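Local structure of adhesin LabA (6GMM) at residues Y78-C83 with P207-G212; Q96-T101 with I111-T116; S124-E129 with N203-W208; Y138-K143 with L162-N167; F238-S243 with F311-A316. The protein probably acts as a lectin-like adhesin that recognises LacdiNAc glycans and so helps Helicobacter pylori attach to the gastric mucosa. All coordinates share one frame; numbering follows the deposited sequence.

Contact 1: Y78-C83 with P207-G212; sequences YAISPC and PWINNG
I80 packs its CG2 against the ring of P207, 3.7 Å from CG, at the apolar centre of an isolated beta bridge between two loops of the SabA-like adhesion region. The I80 side chain is split by its first torsion: at chi1 -72° the CG2 branch lies anti to the backbone N and goes to the proline, while CG1 takes the place beside that N and comes within 4.0 Å of I209 CD1. A79 closes the other end of the patch, its CB touching I209 CG2. Beneath, W73 and M76 at the end of helix 57-76 back I80 and I209 respectively, and A234 and I237 meet I209 from helix 234-237.

The backbones run in opposite directions, with I80 facing I209 and a bond on each flank of the pair. N210 N donates to A79 O over 3.0 Å, and S81 N donates to W208 O over 3.1 Å. A79 O also receives a CA-H contact from I209, 3.4 Å from CA.

Outside this backbone clasp, the N210 amide folds back along the first loop, bringing ND2 within 3.4 Å of S81 CA and close to P82 CD. A water ties the polar edge together: it accepts from N210 ND2 at 2.8 Å and hydrogen-bonds S81 OG at 2.7 Å, lying in the plane of the W208 indole at its edge.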
# COMPACT_ATOMS: atom_id res chain seq x y z
N TYR A 78 -13.17 24.77 9.17
CA TYR A 78 -14.07 25.89 9.34
C TYR A 78 -15.04 25.69 10.50
O TYR A 78 -15.40 26.66 11.14
CB TYR A 78 -14.82 26.20 8.03
CG TYR A 78 -16.09 25.42 7.79
CD1 TYR A 78 -16.05 24.15 7.23
CD2 TYR A 78 -17.33 25.98 8.06
CE1 TYR A 78 -17.23 23.44 6.99
CE2 TYR A 78 -18.51 25.28 7.83
CZ TYR A 78 -18.45 24.00 7.31
OH TYR A 78 -19.62 23.30 7.08
N ALA A 79 -15.48 24.47 10.78
CA ALA A 79 -16.42 24.28 11.87
C ALA A 79 -15.74 23.95 13.20
O ALA A 79 -16.41 23.60 14.18
CB ALA A 79 -17.45 23.23 11.50
N ILE A 80 -14.41 24.07 13.26
CA ILE A 80 -13.70 23.81 14.51
C ILE A 80 -13.82 25.05 15.38
O ILE A 80 -13.42 26.14 14.94
CB ILE A 80 -12.21 23.42 14.31
CG1 ILE A 80 -12.08 22.02 13.72
CG2 ILE A 80 -11.42 23.57 15.63
CD1 ILE A 80 -10.74 21.76 13.12
N SER A 81 -14.34 24.85 16.62
CA SER A 81 -14.54 25.86 17.66
C SER A 81 -13.39 26.88 17.60
O SER A 81 -12.22 26.48 17.69
CB SER A 81 -14.60 25.19 19.03
OG SER A 81 -15.42 25.98 19.87
N PRO A 82 -13.71 28.17 17.29
CA PRO A 82 -12.66 29.18 17.06
C PRO A 82 -11.42 29.05 17.92
O PRO A 82 -11.47 29.10 19.15
CB PRO A 82 -13.38 30.51 17.25
CG PRO A 82 -14.84 30.15 17.53
CD PRO A 82 -15.03 28.76 17.05
N CYS A 83 -10.29 28.89 17.25
CA CYS A 83 -8.99 28.70 17.88
C CYS A 83 -8.51 29.93 18.63
O CYS A 83 -8.90 31.05 18.28
CB CYS A 83 -7.96 28.23 16.85
SG CYS A 83 -7.73 29.38 15.47
N PRO A 207 -10.82 18.97 19.23
CA PRO A 207 -11.60 20.17 19.59
C PRO A 207 -13.10 19.97 19.37
O PRO A 207 -13.49 18.97 18.76
CB PRO A 207 -11.03 21.23 18.64
CG PRO A 207 -10.61 20.43 17.45
CD PRO A 207 -9.97 19.23 18.06
N TRP A 208 -13.93 20.89 19.85
CA TRP A 208 -15.38 20.81 19.68
C TRP A 208 -15.73 21.28 18.28
O TRP A 208 -14.96 22.00 17.66
CB TRP A 208 -16.07 21.67 20.74
CG TRP A 208 -17.57 21.66 20.75
CD1 TRP A 208 -18.39 22.70 20.42
CD2 TRP A 208 -18.42 20.62 21.25
NE1 TRP A 208 -19.71 22.38 20.68
CE2 TRP A 208 -19.75 21.10 21.19
CE3 TRP A 208 -18.19 19.33 21.75
CZ2 TRP A 208 -20.86 20.31 21.57
CZ3 TRP A 208 -19.28 18.57 22.16
CH2 TRP A 208 -20.59 19.05 22.06
N ILE A 209 -16.87 20.83 17.75
CA ILE A 209 -17.36 21.26 16.44
C ILE A 209 -18.55 22.16 16.76
O ILE A 209 -19.36 21.78 17.61
CB ILE A 209 -17.74 20.04 15.53
CG1 ILE A 209 -16.50 19.12 15.19
CG2 ILE A 209 -18.46 20.48 14.25
CD1 ILE A 209 -15.30 19.79 14.43
N ASN A 210 -18.64 23.33 16.10
CA ASN A 210 -19.72 24.33 16.32
C ASN A 210 -21.09 23.65 16.27
O ASN A 210 -21.38 22.90 15.33
CB ASN A 210 -19.64 25.52 15.31
CG ASN A 210 -18.35 26.33 15.33
OD1 ASN A 210 -17.95 26.94 14.31
ND2 ASN A 210 -17.67 26.37 16.47
N ASN A 211 -21.90 23.86 17.34
CA ASN A 211 -23.24 23.26 17.49
C ASN A 211 -23.19 21.70 17.52
O ASN A 211 -24.17 21.04 17.16
CB ASN A 211 -24.22 23.78 16.42
CG ASN A 211 -24.27 25.29 16.36
OD1 ASN A 211 -24.68 25.96 17.31
ND2 ASN A 211 -23.85 25.85 15.24
N GLY A 212 -22.06 21.16 17.98
CA GLY A 212 -21.84 19.72 18.09
C GLY A 212 -21.98 19.01 16.76
O GLY A 212 -22.45 17.87 16.71
O HOH W 1 -17.74 28.41 11.25
O HOH W 2 -18.08 26.13 19.23

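Contact 2: Q96-T101 with I111-T116; sequences QTFHNT and ITCGTT
T97 OG1 and T112 OG1 hydrogen-bond to each other over 2.7 Å across the non-hydrogen-bonded pair of a two-stranded antiparallel hairpin. Both threonines place OG1 anti to their carbonyl carbon (chi1 -60° and -67°), so each methyl lies beside its own carbonyl and the hydroxyls meet; either one could be the donor.

The backbones are joined on both flanks of this pair. C113 N donates to Q96 O at 2.7 Å, with a weak return bond from Q96 N to C113 O, while F98 and I111 exchange a reciprocal pair, 2.8 Å from F98 N to I111 O and 3.0 Å from I111 N to F98 O.

The other face of the hairpin carries F98, I111 and C113, and it is turned to helix 128-145, where F98 meets the ring of Y131 and touches A132. C113 SG comes within 3.3 Å of F98 CE1 in a sulfur-aromatic contact, the sulfur standing obliquely to the ring. I111 uses its CG2 branch, which packs on F98 CB at 4.0 Å and on T101 CG2 at 3.9 Å, in the loop that follows the first strand.

Because C113 is also joined to C83 by a disulfide, the short hairpin does not depend on its few backbone bonds alone: sulfur-aromatic and methyl packing add to them on one face, and a hydroxyl pair links the strands on the other.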
# COMPACT_ATOMS: atom_id res chain seq x y z
N GLN A 96 -1.87 34.11 17.32
CA GLN A 96 -1.21 34.06 16.01
C GLN A 96 -2.20 34.13 14.83
O GLN A 96 -3.38 33.80 15.00
CB GLN A 96 -0.38 32.80 15.89
CG GLN A 96 0.75 32.63 16.89
CD GLN A 96 1.46 31.32 16.67
OE1 GLN A 96 1.73 30.94 15.53
NE2 GLN A 96 1.77 30.61 17.75
N THR A 97 -1.71 34.57 13.65
CA THR A 97 -2.46 34.71 12.39
C THR A 97 -1.82 33.82 11.30
O THR A 97 -0.58 33.82 11.13
CB THR A 97 -2.55 36.21 11.97
OG1 THR A 97 -3.22 36.96 12.99
CG2 THR A 97 -3.28 36.42 10.63
N PHE A 98 -2.68 33.05 10.58
CA PHE A 98 -2.27 32.10 9.57
C PHE A 98 -2.93 32.40 8.23
O PHE A 98 -4.16 32.52 8.13
CB PHE A 98 -2.57 30.67 10.06
CG PHE A 98 -2.07 30.38 11.46
CD1 PHE A 98 -2.86 30.64 12.58
CD2 PHE A 98 -0.80 29.85 11.67
CE1 PHE A 98 -2.38 30.38 13.88
CE2 PHE A 98 -0.34 29.56 12.96
CZ PHE A 98 -1.13 29.85 14.06
N HIS A 99 -2.10 32.60 7.20
CA HIS A 99 -2.55 32.88 5.84
C HIS A 99 -2.65 31.59 5.04
O HIS A 99 -2.04 30.57 5.41
CB HIS A 99 -1.55 33.81 5.18
CG HIS A 99 -1.64 35.19 5.70
ND1 HIS A 99 -0.95 35.57 6.84
CD2 HIS A 99 -2.42 36.21 5.30
CE1 HIS A 99 -1.30 36.82 7.07
NE2 HIS A 99 -2.19 37.25 6.17
N ASN A 100 -3.36 31.65 3.90
CA ASN A 100 -3.54 30.56 2.95
C ASN A 100 -4.18 29.34 3.57
O ASN A 100 -4.04 28.25 3.04
CB ASN A 100 -2.23 30.22 2.23
CG ASN A 100 -1.49 31.43 1.75
OD1 ASN A 100 -2.03 32.26 0.99
ND2 ASN A 100 -0.25 31.57 2.19
N THR A 101 -4.92 29.51 4.67
CA THR A 101 -5.60 28.38 5.30
C THR A 101 -6.77 27.87 4.41
O THR A 101 -7.14 28.54 3.43
CB THR A 101 -6.07 28.74 6.73
OG1 THR A 101 -7.11 29.73 6.67
CG2 THR A 101 -4.93 29.18 7.64
N ILE A 111 -6.86 33.37 9.05
CA ILE A 111 -7.43 33.12 10.36
C ILE A 111 -6.53 33.65 11.47
O ILE A 111 -5.30 33.54 11.39
CB ILE A 111 -7.72 31.59 10.54
CG1 ILE A 111 -8.79 31.35 11.62
CG2 ILE A 111 -6.46 30.79 10.83
CD1 ILE A 111 -9.53 30.03 11.52
N THR A 112 -7.15 34.22 12.51
CA THR A 112 -6.44 34.65 13.70
C THR A 112 -6.91 33.76 14.85
O THR A 112 -8.12 33.62 15.07
CB THR A 112 -6.59 36.18 13.94
OG1 THR A 112 -5.92 36.89 12.89
CG2 THR A 112 -6.02 36.61 15.28
N CYS A 113 -5.96 33.13 15.54
CA CYS A 113 -6.23 32.29 16.71
C CYS A 113 -6.09 33.23 17.88
O CYS A 113 -5.01 33.31 18.46
CB CYS A 113 -5.24 31.13 16.83
SG CYS A 113 -5.28 29.94 15.46
N GLY A 114 -7.14 33.99 18.17
CA GLY A 114 -7.13 34.97 19.25
C GLY A 114 -8.25 34.84 20.27
O GLY A 114 -8.51 35.81 21.00
N THR A 115 -8.91 33.67 20.34
CA THR A 115 -10.01 33.44 21.28
C THR A 115 -9.50 33.22 22.72
O THR A 115 -8.70 32.32 22.97
CB THR A 115 -10.91 32.32 20.79
OG1 THR A 115 -11.47 32.77 19.56
CG2 THR A 115 -12.03 31.95 21.80
N THR A 116 -10.03 34.02 23.65
CA THR A 116 -9.68 34.03 25.07
C THR A 116 -10.86 33.60 25.99
O THR A 116 -10.64 33.26 27.16
CB THR A 116 -9.18 35.43 25.42
OG1 THR A 116 -10.12 36.37 24.91
CG2 THR A 116 -7.80 35.73 24.84

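Contact 3: S124-E129 with N203-W208; sequences SILSTE and NSACPW
W208 N donates a 2.7 Å hydrogen bond to S124 O, and this one backbone link ties the segment leading into helix 128-145 to the chain just leaving helix 188-205. The contact thus joins a helix start to a helix end. S127 holds the N-cap position of the first helix, and C206, with positive phi, is where the second leaves helical geometry, letting P207 and W208 run off in extended form.

L126 packs against both A205 and P207. Its CG stands anti to the backbone N (chi1 -168°), which carries CD1 to both neighbours: 3.6 Å from A205 CB on the last turn of the helix and 3.8 Å from P207 CG. The leucine runs alongside the proline ring in the same direction, so the L126 methyl covers the ring's CG and CD while L126 CB rests 4.0 Å from P207 CB. Further along, Y131 of helix 128-145 and I80 also pack on L126.

Just past the helix end, C206 is bound to C235 by a disulfide and hydrogen-bonds Y123 through the backbone, next to the S124-W208 bond. A water molecule bridges the two segments, 3.0 Å from A205 O and 3.1 Å from I125 O, placed to donate to either.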
# COMPACT_ATOMS: atom_id res chain seq x y z
N SER A 124 -13.48 21.45 23.54
CA SER A 124 -13.37 22.90 23.69
C SER A 124 -12.67 23.45 22.43
O SER A 124 -12.67 22.76 21.42
CB SER A 124 -12.62 23.25 24.96
OG SER A 124 -12.68 24.65 25.13
N ILE A 125 -12.11 24.65 22.48
CA ILE A 125 -11.45 25.24 21.33
C ILE A 125 -10.10 24.61 21.03
O ILE A 125 -9.47 23.98 21.89
CB ILE A 125 -11.36 26.79 21.45
CG1 ILE A 125 -10.35 27.23 22.56
CG2 ILE A 125 -12.75 27.42 21.64
CD1 ILE A 125 -9.76 28.69 22.38
N LEU A 126 -9.64 24.81 19.79
CA LEU A 126 -8.34 24.32 19.38
C LEU A 126 -7.28 25.33 19.79
O LEU A 126 -7.36 26.46 19.41
CB LEU A 126 -8.31 24.07 17.85
CG LEU A 126 -7.12 23.29 17.32
CD1 LEU A 126 -7.15 21.86 17.81
CD2 LEU A 126 -7.11 23.29 15.79
N SER A 127 -6.28 24.90 20.54
CA SER A 127 -5.11 25.69 20.94
C SER A 127 -4.45 26.38 19.71
O SER A 127 -4.50 25.83 18.61
CB SER A 127 -4.09 24.74 21.54
OG SER A 127 -2.95 25.45 21.98
N THR A 128 -3.79 27.51 19.92
CA THR A 128 -3.06 28.22 18.85
C THR A 128 -1.89 27.35 18.41
O THR A 128 -1.75 27.14 17.20
CB THR A 128 -2.62 29.61 19.32
OG1 THR A 128 -3.78 30.39 19.62
CG2 THR A 128 -1.78 30.33 18.27
N GLU A 129 -1.12 26.75 19.37
CA GLU A 129 0.01 25.86 19.07
C GLU A 129 -0.39 24.67 18.18
O GLU A 129 0.33 24.37 17.23
CB GLU A 129 0.80 25.41 20.33
CG GLU A 129 0.08 24.63 21.41
CD GLU A 129 0.80 24.51 22.75
OE1 GLU A 129 1.97 24.96 22.86
OE2 GLU A 129 0.19 23.99 23.71
N ASN A 203 -6.89 14.45 16.02
CA ASN A 203 -7.45 13.39 16.83
C ASN A 203 -7.21 13.56 18.32
O ASN A 203 -8.17 13.42 19.08
CB ASN A 203 -6.98 12.03 16.33
CG ASN A 203 -7.68 10.86 16.98
OD1 ASN A 203 -8.91 10.71 16.91
ND2 ASN A 203 -6.89 10.03 17.64
N SER A 204 -5.95 13.85 18.73
CA SER A 204 -5.59 14.03 20.16
C SER A 204 -6.12 15.35 20.76
O SER A 204 -6.64 15.34 21.89
CB SER A 204 -4.09 13.86 20.39
OG SER A 204 -3.32 14.70 19.54
N ALA A 205 -6.00 16.48 20.01
CA ALA A 205 -6.52 17.76 20.48
C ALA A 205 -8.05 17.64 20.58
O ALA A 205 -8.64 18.17 21.51
CB ALA A 205 -6.13 18.87 19.52
N CYS A 206 -8.66 16.86 19.66
CA CYS A 206 -10.10 16.58 19.61
C CYS A 206 -10.95 17.84 19.97
O CYS A 206 -11.73 17.79 20.93
CB CYS A 206 -10.44 15.41 20.52
SG CYS A 206 -12.21 15.00 20.56
N PRO A 207 -10.82 18.97 19.23
CA PRO A 207 -11.60 20.17 19.59
C PRO A 207 -13.10 19.97 19.37
O PRO A 207 -13.49 18.97 18.76
CB PRO A 207 -11.03 21.23 18.64
CG PRO A 207 -10.61 20.43 17.45
CD PRO A 207 -9.97 19.23 18.06
N TRP A 208 -13.93 20.89 19.85
CA TRP A 208 -15.38 20.81 19.68
C TRP A 208 -15.73 21.28 18.28
O TRP A 208 -14.96 22.00 17.66
CB TRP A 208 -16.07 21.67 20.74
CG TRP A 208 -17.57 21.66 20.75
CD1 TRP A 208 -18.39 22.70 20.42
CD2 TRP A 208 -18.42 20.62 21.25
NE1 TRP A 208 -19.71 22.38 20.68
CE2 TRP A 208 -19.75 21.10 21.19
CE3 TRP A 208 -18.19 19.33 21.75
CZ2 TRP A 208 -20.86 20.31 21.57
CZ3 TRP A 208 -19.28 18.57 22.16
CH2 TRP A 208 -20.59 19.05 22.06
O HOH W 3 -8.73 21.13 21.06

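Contact 4: Y138-K143 with L162-N167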
# COMPACT_ATOMS: atom_id res chain seq x y z
N TYR A 138 -0.05 21.08 6.73
CA TYR A 138 -0.92 21.33 5.58
C TYR A 138 -0.19 22.16 4.49
O TYR A 138 -0.27 21.83 3.31
CB TYR A 138 -2.21 22.04 6.05
CG TYR A 138 -3.11 22.53 4.93
CD1 TYR A 138 -4.03 21.68 4.34
CD2 TYR A 138 -3.07 23.85 4.51
CE1 TYR A 138 -4.91 22.14 3.36
CE2 TYR A 138 -3.91 24.31 3.50
CZ TYR A 138 -4.84 23.45 2.94
OH TYR A 138 -5.68 23.92 1.96
N GLN A 139 0.54 23.20 4.92
CA GLN A 139 1.25 24.08 3.99
C GLN A 139 2.35 23.36 3.26
O GLN A 139 2.52 23.62 2.07
CB GLN A 139 1.77 25.38 4.64
CG GLN A 139 0.71 26.29 5.25
CD GLN A 139 -0.34 26.80 4.30
OE1 GLN A 139 -0.11 27.00 3.10
NE2 GLN A 139 -1.52 27.06 4.85
N ILE A 140 3.05 22.40 3.92
CA ILE A 140 4.11 21.60 3.27
C ILE A 140 3.50 20.71 2.19
O ILE A 140 4.05 20.62 1.09
CB ILE A 140 5.03 20.83 4.27
CG1 ILE A 140 5.89 21.84 5.09
CG2 ILE A 140 5.93 19.86 3.51
CD1 ILE A 140 6.64 21.30 6.40
N ILE A 141 2.38 20.04 2.52
CA ILE A 141 1.66 19.18 1.58
C ILE A 141 1.25 19.99 0.36
O ILE A 141 1.55 19.58 -0.76
CB ILE A 141 0.45 18.47 2.23
CG1 ILE A 141 0.93 17.48 3.33
CG2 ILE A 141 -0.38 17.73 1.15
CD1 ILE A 141 -0.13 16.87 4.19
N GLN A 142 0.60 21.15 0.57
CA GLN A 142 0.15 22.01 -0.51
C GLN A 142 1.30 22.50 -1.39
O GLN A 142 1.17 22.42 -2.60
CB GLN A 142 -0.72 23.17 0.02
CG GLN A 142 -2.16 22.71 0.29
CD GLN A 142 -3.00 22.44 -0.95
OE1 GLN A 142 -2.54 22.42 -2.10
NE2 GLN A 142 -4.26 22.22 -0.73
N LYS A 143 2.44 22.95 -0.78
CA LYS A 143 3.61 23.40 -1.58
C LYS A 143 4.27 22.24 -2.32
O LYS A 143 4.77 22.43 -3.43
CB LYS A 143 4.64 24.19 -0.76
CG LYS A 143 4.08 25.44 -0.04
CD LYS A 143 3.77 26.62 -0.96
CE LYS A 143 3.16 27.80 -0.22
NZ LYS A 143 1.78 27.53 0.28
N LEU A 162 12.47 21.02 -1.00
CA LEU A 162 11.26 21.83 -0.88
C LEU A 162 11.62 23.02 0.02
O LEU A 162 12.00 22.83 1.18
CB LEU A 162 10.08 21.02 -0.31
CG LEU A 162 8.71 21.72 -0.37
CD1 LEU A 162 8.19 21.84 -1.81
CD2 LEU A 162 7.70 21.00 0.47
N LYS A 163 11.56 24.24 -0.54
CA LYS A 163 11.93 25.46 0.19
C LYS A 163 10.96 26.63 -0.04
O LYS A 163 10.81 27.11 -1.16
CB LYS A 163 13.38 25.86 -0.15
CG LYS A 163 14.03 26.77 0.88
CD LYS A 163 15.47 27.13 0.50
CE LYS A 163 15.58 28.28 -0.48
NZ LYS A 163 16.99 28.56 -0.84
N PHE A 164 10.32 27.09 1.05
CA PHE A 164 9.35 28.19 1.03
C PHE A 164 9.21 28.81 2.42
O PHE A 164 9.47 28.15 3.43
CB PHE A 164 7.97 27.75 0.50
CG PHE A 164 7.25 26.77 1.41
CD1 PHE A 164 7.57 25.41 1.39
CD2 PHE A 164 6.25 27.20 2.27
CE1 PHE A 164 6.93 24.52 2.25
CE2 PHE A 164 5.60 26.30 3.13
CZ PHE A 164 5.94 24.96 3.10
N THR A 165 8.74 30.06 2.46
CA THR A 165 8.47 30.83 3.68
C THR A 165 6.98 30.77 3.99
O THR A 165 6.14 30.99 3.11
CB THR A 165 8.97 32.26 3.50
OG1 THR A 165 10.37 32.23 3.28
CG2 THR A 165 8.67 33.15 4.71
N ILE A 166 6.66 30.43 5.24
CA ILE A 166 5.30 30.40 5.78
C ILE A 166 5.01 31.84 6.29
O ILE A 166 5.94 32.49 6.78
CB ILE A 166 5.22 29.33 6.90
CG1 ILE A 166 3.85 28.67 6.95
CG2 ILE A 166 5.66 29.85 8.28
CD1 ILE A 166 3.90 27.27 7.44
N ASN A 167 3.75 32.34 6.13
CA ASN A 167 3.25 33.66 6.59
C ASN A 167 4.29 34.81 6.62
O ASN A 167 4.49 35.50 5.62
CB ASN A 167 2.60 33.54 7.99
CG ASN A 167 1.56 32.46 8.12
OD1 ASN A 167 0.64 32.33 7.30
ND2 ASN A 167 1.65 31.66 9.18
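K143 lays its aliphatic chain over the phenyl ring of F164, with CG 3.4 Å from the ring centroid and only 4° off the ring normal, a well-centred CH-pi contact. F164 has its CG between the backbone N and the carbonyl carbon (chi1 67°), the crowded position, a torsion that turns the ring toward helix 128-145. The same ring meets I140 differently: I140 CG1 approaches at the edge, 3.7 Å from F164 CZ.

L162 on the strand and I166 just past its end extend the interface to either side of F164 in sequence. The two methyls of L162 part: CD2 lies 3.7 Å from I140 CG2 and CD1 3.8 Å from K143 O. I166 brings CD1 to 4.0 Å from Q139 CG. The strand segment runs at 122° to the helix segment, with 9.7 Å between axes, a helix packed on a two-stranded antiparallel sheet whose other strand is 181-185. L191 of helix 188-205 also touches I140.

No hydrogen bond crosses this interface. The polar ends are served elsewhere, K143 NZ by T346 OG1 and Q139 NE2 by N135 OD1, so lysine and glutamine contribute their methylene groups here and the packing between helix and strand is essentially apolar.

Contact 5: F238-S243 with F311-A316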
# COMPACT_ATOMS: atom_id res chain seq x y z
N PHE A 238 -15.90 12.39 13.56
CA PHE A 238 -15.06 11.84 12.49
C PHE A 238 -14.22 10.59 12.84
O PHE A 238 -13.30 10.26 12.10
CB PHE A 238 -14.15 12.96 11.94
CG PHE A 238 -14.91 14.10 11.33
CD1 PHE A 238 -15.40 14.01 10.03
CD2 PHE A 238 -15.17 15.25 12.07
CE1 PHE A 238 -16.12 15.07 9.47
CE2 PHE A 238 -15.90 16.31 11.51
CZ PHE A 238 -16.37 16.21 10.21
N LYS A 239 -14.59 9.86 13.91
CA LYS A 239 -13.95 8.61 14.38
C LYS A 239 -13.60 7.63 13.23
O LYS A 239 -12.46 7.16 13.13
CB LYS A 239 -14.89 7.94 15.38
CG LYS A 239 -14.22 7.17 16.50
CD LYS A 239 -15.29 6.74 17.51
CE LYS A 239 -14.76 5.86 18.63
NZ LYS A 239 -15.87 5.28 19.44
N ASN A 240 -14.60 7.34 12.37
CA ASN A 240 -14.44 6.41 11.24
C ASN A 240 -13.46 6.96 10.20
O ASN A 240 -12.53 6.27 9.83
CB ASN A 240 -15.80 6.12 10.61
CG ASN A 240 -15.76 5.27 9.37
OD1 ASN A 240 -15.78 4.04 9.45
ND2 ASN A 240 -15.69 5.90 8.21
N GLU A 241 -13.64 8.23 9.79
CA GLU A 241 -12.83 8.91 8.78
C GLU A 241 -11.40 9.12 9.23
O GLU A 241 -10.49 8.87 8.45
CB GLU A 241 -13.48 10.21 8.32
CG GLU A 241 -14.80 10.00 7.59
CD GLU A 241 -15.96 9.47 8.42
OE1 GLU A 241 -16.03 9.78 9.64
OE2 GLU A 241 -16.79 8.71 7.87
N ILE A 242 -11.19 9.51 10.50
CA ILE A 242 -9.84 9.63 11.08
C ILE A 242 -9.17 8.23 11.05
O ILE A 242 -8.03 8.11 10.61
CB ILE A 242 -9.93 10.19 12.53
CG1 ILE A 242 -10.38 11.68 12.53
CG2 ILE A 242 -8.63 9.98 13.32
CD1 ILE A 242 -10.98 12.13 13.86
N SER A 243 -9.90 7.19 11.50
CA SER A 243 -9.34 5.85 11.54
C SER A 243 -8.90 5.36 10.15
O SER A 243 -7.74 4.95 10.00
CB SER A 243 -10.31 4.87 12.20
OG SER A 243 -9.71 3.59 12.34
N PHE A 311 -9.68 3.40 2.48
CA PHE A 311 -10.42 4.50 1.90
C PHE A 311 -11.93 4.19 1.72
O PHE A 311 -12.77 5.06 1.91
CB PHE A 311 -9.81 4.94 0.55
CG PHE A 311 -10.51 6.17 0.01
CD1 PHE A 311 -10.21 7.43 0.51
CD2 PHE A 311 -11.53 6.05 -0.92
CE1 PHE A 311 -10.89 8.55 0.05
CE2 PHE A 311 -12.21 7.17 -1.39
CZ PHE A 311 -11.89 8.42 -0.90
N GLU A 312 -12.26 2.94 1.42
CA GLU A 312 -13.64 2.53 1.18
C GLU A 312 -14.45 2.36 2.46
O GLU A 312 -15.66 2.14 2.36
CB GLU A 312 -13.72 1.28 0.29
CG GLU A 312 -13.42 1.57 -1.17
CD GLU A 312 -13.42 0.37 -2.10
OE1 GLU A 312 -13.83 -0.73 -1.68
OE2 GLU A 312 -13.03 0.55 -3.28
N ARG A 313 -13.82 2.54 3.65
CA ARG A 313 -14.54 2.54 4.93
C ARG A 313 -15.28 3.87 5.06
O ARG A 313 -16.23 3.98 5.83
CB ARG A 313 -13.61 2.37 6.13
CG ARG A 313 -12.90 1.04 6.18
CD ARG A 313 -11.79 1.09 7.21
NE ARG A 313 -12.29 1.58 8.49
CZ ARG A 313 -11.54 1.84 9.54
NH1 ARG A 313 -10.22 1.64 9.49
NH2 ARG A 313 -12.08 2.28 10.67
N ILE A 314 -14.81 4.90 4.31
CA ILE A 314 -15.38 6.24 4.26
C ILE A 314 -16.67 6.16 3.41
O ILE A 314 -16.60 5.67 2.28
CB ILE A 314 -14.37 7.29 3.70
CG1 ILE A 314 -13.02 7.27 4.49
CG2 ILE A 314 -15.00 8.69 3.59
CD1 ILE A 314 -12.05 8.47 4.29
N PRO A 315 -17.84 6.64 3.92
CA PRO A 315 -19.08 6.53 3.13
C PRO A 315 -19.03 7.32 1.84
O PRO A 315 -18.53 8.44 1.81
CB PRO A 315 -20.17 7.05 4.07
CG PRO A 315 -19.48 7.68 5.17
CD PRO A 315 -18.10 7.21 5.26
N ALA A 316 -19.52 6.71 0.76
CA ALA A 316 -19.57 7.29 -0.57
C ALA A 316 -20.16 8.72 -0.63
O ALA A 316 -19.63 9.53 -1.38
CB ALA A 316 -20.31 6.36 -1.52
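N240 ND2 donates to R313 O over 3.1 Å, joining the first turn of helix 239-264 to the loop between helices 287-311 and 316-323. The oxygen lies in the amide plane of N240, whereas the nitrogen stands above the R313 carbonyl plane, 57° out of it. The same ND2 also donates to E241 OE2 at 3.0 Å, reaching that carboxylate from above its plane. E241 OE2 in turn comes within 3.3 Å of P315 CD, and E241 CG packs on I314 CG2 at 4.2 Å.

Farther along the helix, the R313 side chain, bent at chi3 (52°), brings its guanidinium beside S243, with N240 O over one face and S243 OG at the edge. Both bonds to that hydroxyl are weak, 3.2 Å from R313 NH2 and 3.5 Å from R313 NH1; the firmer partner is D247, which forms a salt bridge one turn on.

R313 sits in a type I turn from F311 to I314, and I314 packs on A244, I245 and V319. N240 thus links a carbonyl and a carboxylate through one nitrogen, probably helping to offset the charge of the buried E241, while R313 ties the turn to the helix electrostatically.

Overall arrangement
Contacts 1, 2 and 3 form one cluster, with centres 9 to 14 Å apart and 30 to 36 Å from the chain centre. Contacts 1 and 3 share P207 and W208, and the C83-C113 disulfide joins contact 1 to contact 2. Contact 4, about 17 Å from contact 2 between centres, uses helix 128-145, whose start belongs to contact 3; a probable hydrogen bond from H99 N to OD1 of the poorly ordered N167 connects contacts 2 and 4. Along the chain, contact 2 is nested within the loop closed by contact 1, and contact 4 within that of contact 3. Contact 5 follows in series, nearer the centre. Chain-distant loops thus gather into a disulfide-linked region ending the helical body.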